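Local coordinates for pesticidal crystal protein CRY4AA (Bacillus thuringiensis, PDB 2C9K) that promotes colloid-osmotic lysis of insect midgut cells after binding to the epithelium, acting as a mosquito-larvicidal toxin, at residues Asn300-Ala305 with Phe313-Asn318; Asn371-Met376 with Gln449-Ala454. One frame throughout, in Å; residues are numbered along the deposited sequence.

Contact 1. Residues Asn300-Ala305 with Phe313-Asn318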
loop_
_atom_site.group_PDB
_atom_site.type_symbol
_atom_site.label_atom_id
_atom_site.label_comp_id
_atom_site.label_asym_id
_atom_site.label_seq_id
_atom_site.Cartn_x
_atom_site.Cartn_y
_atom_site.Cartn_z
ATOM N N ASN A 300 -10.248 18.207 13.929
ATOM C CA ASN A 300 -11.019 19.053 14.833
ATOM C C ASN A 300 -11.364 18.358 16.145
ATOM O O ASN A 300 -12.261 17.521 16.190
ATOM C CB ASN A 300 -12.293 19.488 14.114
ATOM C CG ASN A 300 -12.010 20.046 12.729
ATOM O OD1 ASN A 300 -11.700 21.227 12.572
ATOM N ND2 ASN A 300 -12.093 19.190 11.717
ATOM N N PHE A 301 -10.648 18.717 17.209
ATOM C CA PHE A 301 -10.861 18.137 18.535
ATOM C C PHE A 301 -11.497 19.123 19.511
ATOM O O PHE A 301 -10.981 20.220 19.717
ATOM C CB PHE A 301 -9.533 17.660 19.130
ATOM C CG PHE A 301 -8.998 16.412 18.504
ATOM C CD1 PHE A 301 -8.519 16.420 17.199
ATOM C CD2 PHE A 301 -8.978 15.220 19.219
ATOM C CE1 PHE A 301 -8.023 15.253 16.612
ATOM C CE2 PHE A 301 -8.486 14.046 18.643
ATOM C CZ PHE A 301 -8.009 14.061 17.338
ATOM N N TYR A 302 -12.616 18.727 20.111
ATOM C CA TYR A 302 -13.295 19.571 21.088
ATOM C C TYR A 302 -12.722 19.334 22.486
ATOM O O TYR A 302 -12.497 18.193 22.886
ATOM C CB TYR A 302 -14.792 19.270 21.137
ATOM C CG TYR A 302 -15.575 19.645 19.910
ATOM C CD1 TYR A 302 -15.778 18.729 18.880
ATOM C CD2 TYR A 302 -16.158 20.904 19.795
ATOM C CE1 TYR A 302 -16.553 19.059 17.764
ATOM C CE2 TYR A 302 -16.930 21.246 18.687
ATOM C CZ TYR A 302 -17.124 20.319 17.679
ATOM O OH TYR A 302 -17.884 20.660 16.587
ATOM N N GLU A 303 -12.494 20.413 23.227
ATOM C CA GLU A 303 -11.972 20.320 24.588
ATOM C C GLU A 303 -13.084 20.740 25.541
ATOM O O GLU A 303 -14.103 21.275 25.110
ATOM C CB GLU A 303 -10.784 21.259 24.767
ATOM C CG GLU A 303 -11.115 22.693 24.398
ATOM C CD GLU A 303 -10.034 23.665 24.805
ATOM O OE1 GLU A 303 -8.874 23.485 24.378
ATOM O OE2 GLU A 303 -10.353 24.614 25.552
ATOM N N LYS A 304 -12.891 20.507 26.835
ATOM C CA LYS A 304 -13.905 20.882 27.814
ATOM C C LYS A 304 -13.835 22.372 28.148
ATOM O O LYS A 304 -12.754 22.969 28.148
ATOM C CB LYS A 304 -13.748 20.039 29.086
ATOM C CG LYS A 304 -14.165 18.584 28.901
ATOM C CD LYS A 304 -14.071 17.778 30.183
ATOM C CE LYS A 304 -12.632 17.577 30.610
ATOM N NZ LYS A 304 -12.557 16.724 31.835
ATOM N N ALA A 305 -14.994 22.967 28.422
ATOM C CA ALA A 305 -15.083 24.388 28.757
ATOM C C ALA A 305 -14.244 24.772 29.971
ATOM O O ALA A 305 -13.788 25.911 30.081
ATOM C CB ALA A 305 -16.526 24.772 28.998
ATOM N N PHE A 313 -9.504 16.027 25.160
ATOM C CA PHE A 313 -10.408 16.172 24.044
ATOM C C PHE A 313 -11.595 15.241 24.183
ATOM O O PHE A 313 -11.484 14.017 24.177
ATOM C CB PHE A 313 -9.661 15.968 22.731
ATOM C CG PHE A 313 -8.668 17.059 22.442
ATOM C CD1 PHE A 313 -7.316 16.769 22.285
ATOM C CD2 PHE A 313 -9.084 18.387 22.364
ATOM C CE1 PHE A 313 -6.391 17.785 22.057
ATOM C CE2 PHE A 313 -8.172 19.411 22.135
ATOM C CZ PHE A 313 -6.820 19.112 21.982
ATOM N N THR A 314 -12.742 15.873 24.353
ATOM C CA THR A 314 -13.999 15.190 24.517
ATOM C C THR A 314 -14.392 14.359 23.312
ATOM O O THR A 314 -14.768 13.196 23.449
ATOM C CB THR A 314 -15.083 16.223 24.812
ATOM O OG1 THR A 314 -15.232 16.337 26.232
ATOM C CG2 THR A 314 -16.399 15.853 24.166
ATOM N N SER A 315 -14.301 14.969 22.135
ATOM C CA SER A 315 -14.685 14.313 20.887
ATOM C C SER A 315 -13.916 14.920 19.714
ATOM O O SER A 315 -13.083 15.803 19.915
ATOM C CB SER A 315 -16.184 14.512 20.673
ATOM O OG SER A 315 -16.511 15.887 20.817
ATOM N N HIS A 316 -14.187 14.454 18.497
ATOM C CA HIS A 316 -13.505 15.008 17.333
ATOM C C HIS A 316 -14.156 14.623 16.020
ATOM O O HIS A 316 -15.047 13.787 15.986
ATOM C CB HIS A 316 -12.036 14.570 17.304
ATOM C CG HIS A 316 -11.832 13.163 16.841
ATOM N ND1 HIS A 316 -12.189 12.067 17.596
ATOM C CD2 HIS A 316 -11.295 12.672 15.699
ATOM C CE1 HIS A 316 -11.878 10.962 16.941
ATOM N NE2 HIS A 316 -11.333 11.302 15.788
ATOM N N TYR A 317 -13.719 15.266 14.943
ATOM C CA TYR A 317 -14.216 14.959 13.608
ATOM C C TYR A 317 -13.158 15.362 12.583
ATOM O O TYR A 317 -12.299 16.196 12.866
ATOM C CB TYR A 317 -15.573 15.645 13.343
ATOM C CG TYR A 317 -15.560 17.156 13.265
ATOM C CD1 TYR A 317 -15.067 17.816 12.139
ATOM C CD2 TYR A 317 -16.035 17.928 14.325
ATOM C CE1 TYR A 317 -15.043 19.203 12.072
ATOM C CE2 TYR A 317 -16.015 19.319 14.270
ATOM C CZ TYR A 317 -15.515 19.954 13.141
ATOM O OH TYR A 317 -15.462 21.332 13.094
ATOM N N ASN A 318 -13.202 14.743 11.410
ATOM C CA ASN A 318 -12.237 15.015 10.342
ATOM C C ASN A 318 -12.880 15.792 9.202
ATOM O O ASN A 318 -14.073 15.625 8.926
ATOM C CB ASN A 318 -11.707 13.702 9.745
ATOM C CG ASN A 318 -11.112 12.774 10.779
ATOM O OD1 ASN A 318 -9.934 12.878 11.114
ATOM N ND2 ASN A 318 -11.925 11.854 11.292
#

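Contact 2. Residues Asn371-Met376 with Gln449-Ala454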
loop_
_atom_site.group_PDB
_atom_site.type_symbol
_atom_site.label_atom_id
_atom_site.label_comp_id
_atom_site.label_asym_id
_atom_site.label_seq_id
_atom_site.Cartn_x
_atom_site.Cartn_y
_atom_site.Cartn_z
ATOM N N ASN A 371 -9.435 7.875 29.100
ATOM C CA ASN A 371 -8.072 7.651 28.610
ATOM C C ASN A 371 -7.897 8.413 27.298
ATOM O O ASN A 371 -7.066 8.065 26.454
ATOM C CB ASN A 371 -7.755 6.154 28.420
ATOM C CG ASN A 371 -8.699 5.445 27.452
ATOM O OD1 ASN A 371 -8.544 4.252 27.205
ATOM N ND2 ASN A 371 -9.674 6.164 26.912
ATOM N N ASN A 372 -8.694 9.474 27.170
ATOM C CA ASN A 372 -8.718 10.367 26.015
ATOM C C ASN A 372 -7.393 11.052 25.691
ATOM O O ASN A 372 -6.462 11.071 26.495
ATOM C CB ASN A 372 -9.751 11.472 26.242
ATOM C CG ASN A 372 -11.147 10.943 26.384
ATOM O OD1 ASN A 372 -11.385 9.956 27.082
ATOM N ND2 ASN A 372 -12.093 11.609 25.733
ATOM N N ILE A 373 -7.341 11.634 24.497
ATOM C CA ILE A 373 -6.175 12.376 24.043
ATOM C C ILE A 373 -6.337 13.793 24.596
ATOM O O ILE A 373 -7.401 14.398 24.465
ATOM C CB ILE A 373 -6.119 12.446 22.491
ATOM C CG1 ILE A 373 -5.907 11.049 21.908
ATOM C CG2 ILE A 373 -4.998 13.368 22.049
ATOM C CD1 ILE A 373 -5.852 11.019 20.393
ATOM N N SER A 374 -5.294 14.319 25.225
ATOM C CA SER A 374 -5.369 15.663 25.775
ATOM C C SER A 374 -4.351 16.582 25.107
ATOM O O SER A 374 -4.427 17.802 25.245
ATOM C CB SER A 374 -5.136 15.643 27.291
ATOM O OG SER A 374 -3.786 15.338 27.608
ATOM N N LYS A 375 -3.409 16.002 24.373
ATOM C CA LYS A 375 -2.395 16.802 23.698
ATOM C C LYS A 375 -1.792 16.082 22.485
ATOM O O LYS A 375 -1.605 14.861 22.503
ATOM C CB LYS A 375 -1.288 17.160 24.692
ATOM C CG LYS A 375 -0.197 18.039 24.117
ATOM C CD LYS A 375 0.990 18.121 25.055
ATOM C CE LYS A 375 2.102 18.967 24.454
ATOM N NZ LYS A 375 1.619 20.339 24.148
ATOM N N MET A 376 -1.486 16.837 21.432
ATOM C CA MET A 376 -0.899 16.243 20.236
ATOM C C MET A 376 0.159 17.108 19.561
ATOM O O MET A 376 -0.007 18.311 19.400
ATOM C CB MET A 376 -1.986 15.897 19.216
ATOM C CG MET A 376 -2.879 14.753 19.630
ATOM S SD MET A 376 -4.133 14.420 18.395
ATOM C CE MET A 376 -5.363 15.636 18.853
ATOM N N GLN A 449 -11.973 5.121 25.420
ATOM C CA GLN A 449 -12.137 5.336 23.987
ATOM C C GLN A 449 -10.866 4.840 23.302
ATOM O O GLN A 449 -9.759 5.098 23.782
ATOM C CB GLN A 449 -12.328 6.829 23.731
ATOM C CG GLN A 449 -12.777 7.198 22.341
ATOM C CD GLN A 449 -12.880 8.708 22.158
ATOM O OE1 GLN A 449 -13.250 9.195 21.088
ATOM N NE2 GLN A 449 -12.551 9.452 23.204
ATOM N N VAL A 450 -11.032 4.107 22.204
ATOM C CA VAL A 450 -9.901 3.574 21.436
ATOM C C VAL A 450 -9.808 4.308 20.099
ATOM O O VAL A 450 -10.806 4.443 19.384
ATOM C CB VAL A 450 -10.071 2.067 21.141
ATOM C CG1 VAL A 450 -8.998 1.605 20.190
ATOM C CG2 VAL A 450 -9.984 1.273 22.421
ATOM N N TYR A 451 -8.614 4.782 19.755
ATOM C CA TYR A 451 -8.444 5.495 18.496
ATOM C C TYR A 451 -7.624 4.684 17.507
ATOM O O TYR A 451 -6.923 3.743 17.878
ATOM C CB TYR A 451 -7.719 6.832 18.704
ATOM C CG TYR A 451 -8.342 7.795 19.697
ATOM C CD1 TYR A 451 -8.149 7.642 21.071
ATOM C CD2 TYR A 451 -9.083 8.889 19.258
ATOM C CE1 TYR A 451 -8.674 8.559 21.981
ATOM C CE2 TYR A 451 -9.611 9.805 20.151
ATOM C CZ TYR A 451 -9.405 9.641 21.511
ATOM O OH TYR A 451 -9.920 10.569 22.394
ATOM N N THR A 452 -7.721 5.062 16.243
ATOM C CA THR A 452 -6.945 4.437 15.191
ATOM C C THR A 452 -6.513 5.581 14.297
ATOM O O THR A 452 -7.284 6.506 14.039
ATOM C CB THR A 452 -7.763 3.452 14.356
ATOM O OG1 THR A 452 -9.017 4.046 14.025
ATOM C CG2 THR A 452 -7.986 2.161 15.109
ATOM N N PHE A 453 -5.271 5.532 13.846
ATOM C CA PHE A 453 -4.745 6.567 12.976
ATOM C C PHE A 453 -4.539 5.952 11.602
ATOM O O PHE A 453 -3.782 5.000 11.448
ATOM C CB PHE A 453 -3.436 7.112 13.554
ATOM C CG PHE A 453 -3.600 7.749 14.916
ATOM C CD1 PHE A 453 -3.763 6.964 16.055
ATOM C CD2 PHE A 453 -3.665 9.138 15.047
ATOM C CE1 PHE A 453 -3.993 7.548 17.301
ATOM C CE2 PHE A 453 -3.895 9.730 16.288
ATOM C CZ PHE A 453 -4.061 8.934 17.414
ATOM N N ALA A 454 -5.254 6.482 10.616
ATOM C CA ALA A 454 -5.179 5.995 9.243
ATOM C C ALA A 454 -3.976 6.600 8.539
ATOM O O ALA A 454 -3.669 7.773 8.723
ATOM C CB ALA A 454 -6.445 6.361 8.500
HETATM O O HOH W 1 -13.683 8.644 26.167
#

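Contact 1. Residues Asn300-Ala305 with Phe313-Asn318
The carbonyl oxygen of Y317 is gripped twice by N300. The backbone N of N300 lies 3.1 Å from Y317 O, nearly in line with the C=O bond, while ND2 of the same residue reaches Y317 O at 3.2 Å from above the carbonyl plane. The second bond leaves almost within the plane of the N300 amide, and this, with OD1 held by the hydroxyl of S345, fixes how the amide is turned. It lies flat over the Y317 ring, the planes 22° apart, and N300 CB sits over the same ring, 3.5 Å from its centroid. Y317 N returns a bond to N300 O, closing the hydrogen-bonded pair. Further along, S315 O accepts from Y302 N, and T314 N reaches Y302 O at 2.8 Å.

These bonds join the two strands of an antiparallel hairpin, 294-303 and 313-322, in one of the three sheets of the beta-prism that forms the middle domain of three-domain Cry toxins. On the face carrying N300 and Y317, the Y302 ring leans obliquely on Y317, Y302 CE1 lying 3.5 Å from Y317 CE2, and L343 of the neighbouring strand packs against N300, Y302 and Y317. F301 and H316 occupy the other face as a non-hydrogen-bonded pair. H316 CG stands between its own backbone N and carbonyl carbon (chi1 77°), which lays the imidazole alongside F301 in an offset stack with centroids 4.7 Å apart; H316 CB is centred over the phenyl face. F301 also turns its edge toward the face of F313, the planes at 61°, and F301 CB rests over that face, 3.6 Å from the centroid. H316 NE2 is bonded to I437 O, beyond the hairpin.

Contact 2. Residues Asn371-Met376 with Gln449-Ala454
I373 turns CG1 away from its carbonyl carbon (chi1 -66°) and runs on extended to CD1 (chi2 179°), while Y451, with chi1 -56°, turns a ring face toward that methyl. CD1 thus stands almost exactly over the ring centre, 3.8 Å from the Y451 centroid, a CH-pi contact. This is sheet-to-sheet packing in a beta-prism: strands 373-381 and 450-457 belong to different antiparallel sheets, and their side chains meet in the buried interior. Q449 CG lies over the opposite face of the tyrosine, toward its rim, so the ring is sandwiched between aliphatic groups. I373 CD1 also approaches the edge of F453, 4.1 Å from CZ, and F453 in turn stacks on F407.

Polar links between the segments are slight. The Y451 hydroxyl comes up to the backbone of 372-373, where I373 N makes a weak bond to OH at 3.5 Å. N371 ND2 bonds Q449 O, again weakly, at 3.3 Å; that carbonyl also accepts from N268. The side chains of N372 and Q449 cross at about a right angle and have their stronger partners elsewhere, N372 in F313 and Q449 in the hydroxyl of S439. Between them sits a water that donates to N372 OD1 at 2.8 Å. Q449 NE2 gives the same water O a weak bond, 3.3 Å long.

In the fold
Contact 1 lies within one sheet of the prism and contact 2 joins the other two, their centres about 11 Å apart in the same domain. The two contacts meet at F313 and I373: F313 N bonds I373 O at 2.7 Å, and F313 O takes N372 ND2 at 2.9 Å. The F313 side chain belongs to the aromatic cluster of contact 1, so its backbone ties that cluster directly to the residues facing Y451. F301 CZ also packs on M376 CE, 3.4 Å away. I437, the partner of H316, lies on strand 432-440, the neighbour of strand 450-457. Through F313, F301 and H316 the hairpin of contact 1 reaches both sheets that meet in contact 2.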